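Local coordinates for protein transketolase (Campylobacter jejuni, PDB 3L84) that belongs to the transketolase family of thiamine diphosphate-binding enzymes, built here as a two-chain assembly, at residues A[453-465]-A[583-595]. Residues are numbered along the deposited sequence; the frame is centred on the assembly and turned at random.
Sequences HQPIEQLSTFRAM and GVEAAHSNELYKF
His588 N donates a nearly straight backbone hydrogen bond of 2.9 Å to Ile456 O, joining the loop before helix 458-464 to the loop that leaves strand 580-584. The contact is a buried interface between the pyrimidine-binding and C-terminal domains of the transketolase fold. A salt-bridge network of Arg463, Glu585 and Glu591 holds it. Arg463, extended from CG to NE, meets Glu585 end-on, with the two flat groups only 17° apart. Arg463 NH2 lies 2.8 Å from Glu585 OE2, and Arg463 NH1 binds OE1; both oxygens use their syn lone pairs. NH1 also reaches Glu591 OE2, on the anti side of a carboxylate turned 77° from the guanidinium. A bend at chi2 (-86°) turns the Glu591 carboxylate so that OE1 faces Ser460 and OE2 faces Arg463. Glu591 OE1 is 2.7 Å from Ser460 OG. Ser533 OG is also hydrogen-bonded to Glu585 OE2. Ile456 CG2 packs on His588 CB at 3.6 Å, while His588 ND1 bonds Ala464 O of the second subunit. A water bridges Ile456 O, His588 O and Ser460 N. Leu459 CG sits over one face of the Arg463 guanidinium, 3.5 Å above its plane. Ser589 OG gives Glu585 OE1 a second bond of 2.7 Å, at its anti lone pair.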
loop_
_atom_site.group_PDB
_atom_site.type_symbol
_atom_site.label_atom_id
_atom_site.label_comp_id
_atom_site.label_asym_id
_atom_site.label_seq_id
_atom_site.Cartn_x
_atom_site.Cartn_y
_atom_site.Cartn_z
ATOM N N HIS A 453 0.908 -4.969 -14.374
ATOM C CA HIS A 453 0.431 -6.226 -13.808
ATOM C C HIS A 453 1.564 -7.247 -13.697
ATOM O O HIS A 453 1.259 -8.422 -13.446
ATOM C CB HIS A 453 -0.771 -6.788 -14.601
ATOM C CG HIS A 453 -2.004 -5.965 -14.413
ATOM N ND1 HIS A 453 -3.126 -6.383 -13.724
ATOM C CD2 HIS A 453 -2.237 -4.682 -14.765
ATOM C CE1 HIS A 453 -4.021 -5.394 -13.728
ATOM N NE2 HIS A 453 -3.496 -4.358 -14.351
ATOM N N GLN A 454 2.828 -6.854 -13.922
ATOM C CA GLN A 454 3.970 -7.759 -13.893
ATOM C C GLN A 454 4.841 -7.410 -12.739
ATOM O O GLN A 454 5.496 -6.357 -12.765
ATOM C CB GLN A 454 4.737 -7.694 -15.194
ATOM C CG GLN A 454 3.941 -8.335 -16.361
ATOM C CD GLN A 454 4.477 -7.998 -17.727
ATOM O OE1 GLN A 454 5.354 -7.155 -17.853
ATOM N NE2 GLN A 454 3.968 -8.638 -18.769
ATOM N N PRO A 455 4.901 -8.243 -11.697
ATOM C CA PRO A 455 5.790 -7.988 -10.588
ATOM C C PRO A 455 7.256 -7.917 -10.994
ATOM O O PRO A 455 7.681 -8.563 -11.957
ATOM C CB PRO A 455 5.566 -9.195 -9.672
ATOM C CG PRO A 455 4.217 -9.661 -10.006
ATOM C CD PRO A 455 4.086 -9.451 -11.483
ATOM N N ILE A 456 7.995 -7.050 -10.312
ATOM C CA ILE A 456 9.447 -6.909 -10.513
ATOM C C ILE A 456 10.142 -6.823 -9.160
ATOM O O ILE A 456 11.087 -7.584 -8.886
ATOM C CB ILE A 456 9.799 -5.648 -11.379
ATOM C CG1 ILE A 456 9.169 -5.705 -12.767
ATOM C CG2 ILE A 456 11.319 -5.451 -11.449
ATOM C CD1 ILE A 456 9.748 -6.745 -13.727
ATOM N N GLU A 457 9.684 -5.920 -8.308
ATOM C CA GLU A 457 10.336 -5.571 -7.039
ATOM C C GLU A 457 9.696 -6.203 -5.794
ATOM O O GLU A 457 10.217 -6.051 -4.683
ATOM C CB GLU A 457 10.391 -4.048 -6.854
ATOM C CG GLU A 457 9.076 -3.336 -6.633
ATOM C CD GLU A 457 8.275 -2.964 -7.888
ATOM O OE1 GLU A 457 8.263 -3.718 -8.905
ATOM O OE2 GLU A 457 7.561 -1.928 -7.854
ATOM N N GLN A 458 8.576 -6.900 -5.968
ATOM C CA GLN A 458 7.823 -7.369 -4.814
ATOM C C GLN A 458 8.502 -8.488 -4.056
ATOM O O GLN A 458 8.342 -8.582 -2.836
ATOM C CB GLN A 458 6.405 -7.746 -5.235
ATOM C CG GLN A 458 5.549 -6.549 -5.658
ATOM C CD GLN A 458 5.949 -5.951 -6.997
ATOM O OE1 GLN A 458 6.372 -6.669 -7.898
ATOM N NE2 GLN A 458 5.775 -4.647 -7.161
ATOM N N LEU A 459 9.208 -9.376 -4.741
ATOM C CA LEU A 459 9.954 -10.420 -4.055
ATOM C C LEU A 459 10.968 -9.784 -3.114
ATOM O O LEU A 459 11.140 -10.227 -1.965
ATOM C CB LEU A 459 10.606 -11.313 -5.101
ATOM C CG LEU A 459 11.079 -12.693 -4.780
ATOM C CD1 LEU A 459 9.955 -13.533 -4.131
ATOM C CD2 LEU A 459 11.526 -13.360 -6.073
ATOM N N SER A 460 11.651 -8.733 -3.534
ATOM C CA SER A 460 12.614 -8.039 -2.671
ATOM C C SER A 460 11.936 -7.486 -1.419
ATOM O O SER A 460 12.467 -7.568 -0.324
ATOM C CB SER A 460 13.324 -6.906 -3.380
ATOM O OG SER A 460 14.184 -7.352 -4.400
ATOM N N THR A 461 10.771 -6.864 -1.581
ATOM C CA THR A 461 10.011 -6.330 -0.461
ATOM C C THR A 461 9.687 -7.393 0.568
ATOM O O THR A 461 9.960 -7.197 1.755
ATOM C CB THR A 461 8.719 -5.694 -0.916
ATOM O OG1 THR A 461 9.025 -4.591 -1.783
ATOM C CG2 THR A 461 7.839 -5.227 0.237
ATOM N N PHE A 462 9.111 -8.508 0.129
ATOM C CA PHE A 462 8.718 -9.538 1.068
ATOM C C PHE A 462 9.913 -10.236 1.710
ATOM O O PHE A 462 9.859 -10.555 2.900
ATOM C CB PHE A 462 7.689 -10.502 0.444
ATOM C CG PHE A 462 6.324 -9.983 0.570
ATOM C CD1 PHE A 462 5.856 -9.003 -0.240
ATOM C CD2 PHE A 462 5.504 -10.503 1.573
ATOM C CE1 PHE A 462 4.543 -8.448 -0.003
ATOM C CE2 PHE A 462 4.245 -10.008 1.768
ATOM C CZ PHE A 462 3.791 -8.965 1.026
ATOM N N ARG A 463 10.996 -10.427 0.983
ATOM C CA ARG A 463 12.189 -10.990 1.577
ATOM C C ARG A 463 12.800 -10.041 2.573
ATOM O O ARG A 463 13.265 -10.501 3.637
ATOM C CB ARG A 463 13.198 -11.367 0.515
ATOM C CG ARG A 463 12.737 -12.554 -0.307
ATOM C CD ARG A 463 13.681 -12.798 -1.444
ATOM N NE ARG A 463 13.352 -14.026 -2.170
ATOM C CZ ARG A 463 13.823 -14.313 -3.361
ATOM N NH1 ARG A 463 14.536 -13.423 -4.034
ATOM N NH2 ARG A 463 13.478 -15.474 -3.929
ATOM N N ALA A 464 12.767 -8.731 2.343
ATOM C CA ALA A 464 13.359 -7.769 3.260
ATOM C C ALA A 464 12.528 -7.584 4.526
ATOM O O ALA A 464 13.070 -7.211 5.566
ATOM C CB ALA A 464 13.538 -6.428 2.585
HETATM N N MSE A 465 11.213 -7.761 4.468
HETATM C CA MSE A 465 10.355 -7.639 5.629
HETATM C C MSE A 465 10.683 -8.720 6.665
HETATM O O MSE A 465 10.595 -9.924 6.373
HETATM C CB MSE A 465 8.896 -7.746 5.198
HETATM C CG MSE A 465 7.924 -7.634 6.385
HETATM SE SE MSE A 465 6.045 -7.508 5.897
HETATM C CE MSE A 465 5.995 -8.608 4.270
ATOM N N GLY A 583 22.769 -16.443 -9.783
ATOM C CA GLY A 583 21.360 -16.426 -9.388
ATOM C C GLY A 583 20.478 -16.034 -10.551
ATOM O O GLY A 583 20.851 -15.125 -11.319
ATOM N N VAL A 584 19.364 -16.722 -10.757
ATOM C CA VAL A 584 18.493 -16.504 -11.881
ATOM C C VAL A 584 17.037 -16.412 -11.401
ATOM O O VAL A 584 16.478 -17.364 -10.856
ATOM C CB VAL A 584 18.622 -17.671 -12.882
ATOM C CG1 VAL A 584 17.750 -17.402 -14.096
ATOM C CG2 VAL A 584 20.110 -17.928 -13.278
ATOM N N GLU A 585 16.418 -15.243 -11.586
ATOM C CA GLU A 585 15.046 -15.013 -11.164
ATOM C C GLU A 585 14.421 -13.961 -12.070
ATOM O O GLU A 585 15.055 -12.989 -12.397
ATOM C CB GLU A 585 14.970 -14.517 -9.709
ATOM C CG GLU A 585 15.160 -15.575 -8.655
ATOM C CD GLU A 585 14.833 -15.107 -7.239
ATOM O OE1 GLU A 585 14.977 -13.891 -6.886
ATOM O OE2 GLU A 585 14.494 -15.984 -6.444
ATOM N N ALA A 586 13.142 -14.133 -12.365
ATOM C CA ALA A 586 12.362 -13.148 -13.120
ATOM C C ALA A 586 11.870 -12.067 -12.159
ATOM O O ALA A 586 10.682 -11.952 -11.831
ATOM C CB ALA A 586 11.188 -13.807 -13.870
ATOM N N ALA A 587 12.821 -11.296 -11.673
ATOM C CA ALA A 587 12.595 -10.276 -10.626
ATOM C C ALA A 587 13.817 -9.405 -10.584
ATOM O O ALA A 587 14.881 -9.795 -11.074
ATOM C CB ALA A 587 12.366 -10.948 -9.264
ATOM N N HIS A 588 13.701 -8.247 -9.955
ATOM C CA HIS A 588 14.879 -7.390 -9.686
ATOM C C HIS A 588 15.199 -7.668 -8.263
ATOM O O HIS A 588 14.630 -7.024 -7.359
ATOM C CB HIS A 588 14.522 -5.928 -9.843
ATOM C CG HIS A 588 15.691 -5.027 -9.745
ATOM N ND1 HIS A 588 15.550 -3.728 -9.347
ATOM C CD2 HIS A 588 16.998 -5.191 -10.080
ATOM C CE1 HIS A 588 16.732 -3.139 -9.384
ATOM N NE2 HIS A 588 17.632 -4.001 -9.802
ATOM N N SER A 589 16.043 -8.669 -8.076
ATOM C CA SER A 589 16.329 -9.260 -6.756
ATOM C C SER A 589 17.862 -9.225 -6.440
ATOM O O SER A 589 18.611 -10.208 -6.411
ATOM C CB SER A 589 15.630 -10.616 -6.558
ATOM O OG SER A 589 15.719 -11.426 -7.723
ATOM N N ASN A 590 18.324 -8.015 -6.135
ATOM C CA ASN A 590 19.684 -7.788 -5.767
ATOM C C ASN A 590 20.059 -8.458 -4.456
ATOM O O ASN A 590 21.228 -8.680 -4.197
ATOM C CB ASN A 590 20.015 -6.289 -5.663
ATOM C CG ASN A 590 20.253 -5.614 -7.012
ATOM O OD1 ASN A 590 19.985 -4.407 -7.167
ATOM N ND2 ASN A 590 20.805 -6.330 -7.948
ATOM N N GLU A 591 19.088 -8.815 -3.619
ATOM C CA GLU A 591 19.393 -9.591 -2.430
ATOM C C GLU A 591 20.077 -10.912 -2.743
ATOM O O GLU A 591 20.746 -11.482 -1.878
ATOM C CB GLU A 591 18.133 -9.805 -1.575
ATOM C CG GLU A 591 17.034 -10.670 -2.202
ATOM C CD GLU A 591 16.048 -9.945 -3.095
ATOM O OE1 GLU A 591 16.239 -8.764 -3.437
ATOM O OE2 GLU A 591 15.057 -10.595 -3.489
ATOM N N LEU A 592 19.901 -11.426 -3.964
ATOM C CA LEU A 592 20.585 -12.648 -4.356
ATOM C C LEU A 592 22.093 -12.539 -4.315
ATOM O O LEU A 592 22.747 -13.574 -4.192
ATOM C CB LEU A 592 20.134 -13.084 -5.734
ATOM C CG LEU A 592 18.709 -13.609 -5.909
ATOM C CD1 LEU A 592 18.508 -14.137 -7.336
ATOM C CD2 LEU A 592 18.403 -14.687 -4.960
ATOM N N TYR A 593 22.645 -11.335 -4.355
ATOM C CA TYR A 593 24.096 -11.201 -4.200
ATOM C C TYR A 593 24.605 -11.622 -2.831
ATOM O O TYR A 593 25.797 -11.811 -2.677
ATOM C CB TYR A 593 24.516 -9.761 -4.500
ATOM C CG TYR A 593 24.531 -9.356 -5.969
ATOM C CD1 TYR A 593 25.532 -9.843 -6.827
ATOM C CD2 TYR A 593 23.570 -8.554 -6.498
ATOM C CE1 TYR A 593 25.573 -9.467 -8.170
ATOM C CE2 TYR A 593 23.610 -8.180 -7.848
ATOM C CZ TYR A 593 24.627 -8.629 -8.659
ATOM O OH TYR A 593 24.637 -8.251 -9.986
ATOM N N LYS A 594 23.743 -11.829 -1.825
ATOM C CA LYS A 594 24.166 -12.433 -0.572
ATOM C C LYS A 594 24.783 -13.810 -0.838
ATOM O O LYS A 594 25.737 -14.198 -0.153
ATOM C CB LYS A 594 23.005 -12.508 0.400
ATOM C CG LYS A 594 23.374 -13.066 1.721
ATOM C CD LYS A 594 22.291 -12.889 2.766
ATOM C CE LYS A 594 22.729 -13.518 4.094
ATOM N NZ LYS A 594 21.848 -13.106 5.235
ATOM N N PHE A 595 24.263 -14.540 -1.816
ATOM C CA PHE A 595 24.676 -15.912 -2.090
ATOM C C PHE A 595 25.333 -16.105 -3.428
ATOM O O PHE A 595 26.001 -17.125 -3.615
ATOM C CB PHE A 595 23.471 -16.860 -1.989
ATOM C CG PHE A 595 22.818 -16.843 -0.667
ATOM C CD1 PHE A 595 23.504 -17.318 0.426
ATOM C CD2 PHE A 595 21.522 -16.389 -0.513
ATOM C CE1 PHE A 595 22.925 -17.301 1.681
ATOM C CE2 PHE A 595 20.934 -16.386 0.760
ATOM C CZ PHE A 595 21.663 -16.844 1.829
HETATM O O HOH W 1 8.866 -10.543 -13.483
HETATM O O HOH W 2 12.210 -8.439 -6.378
#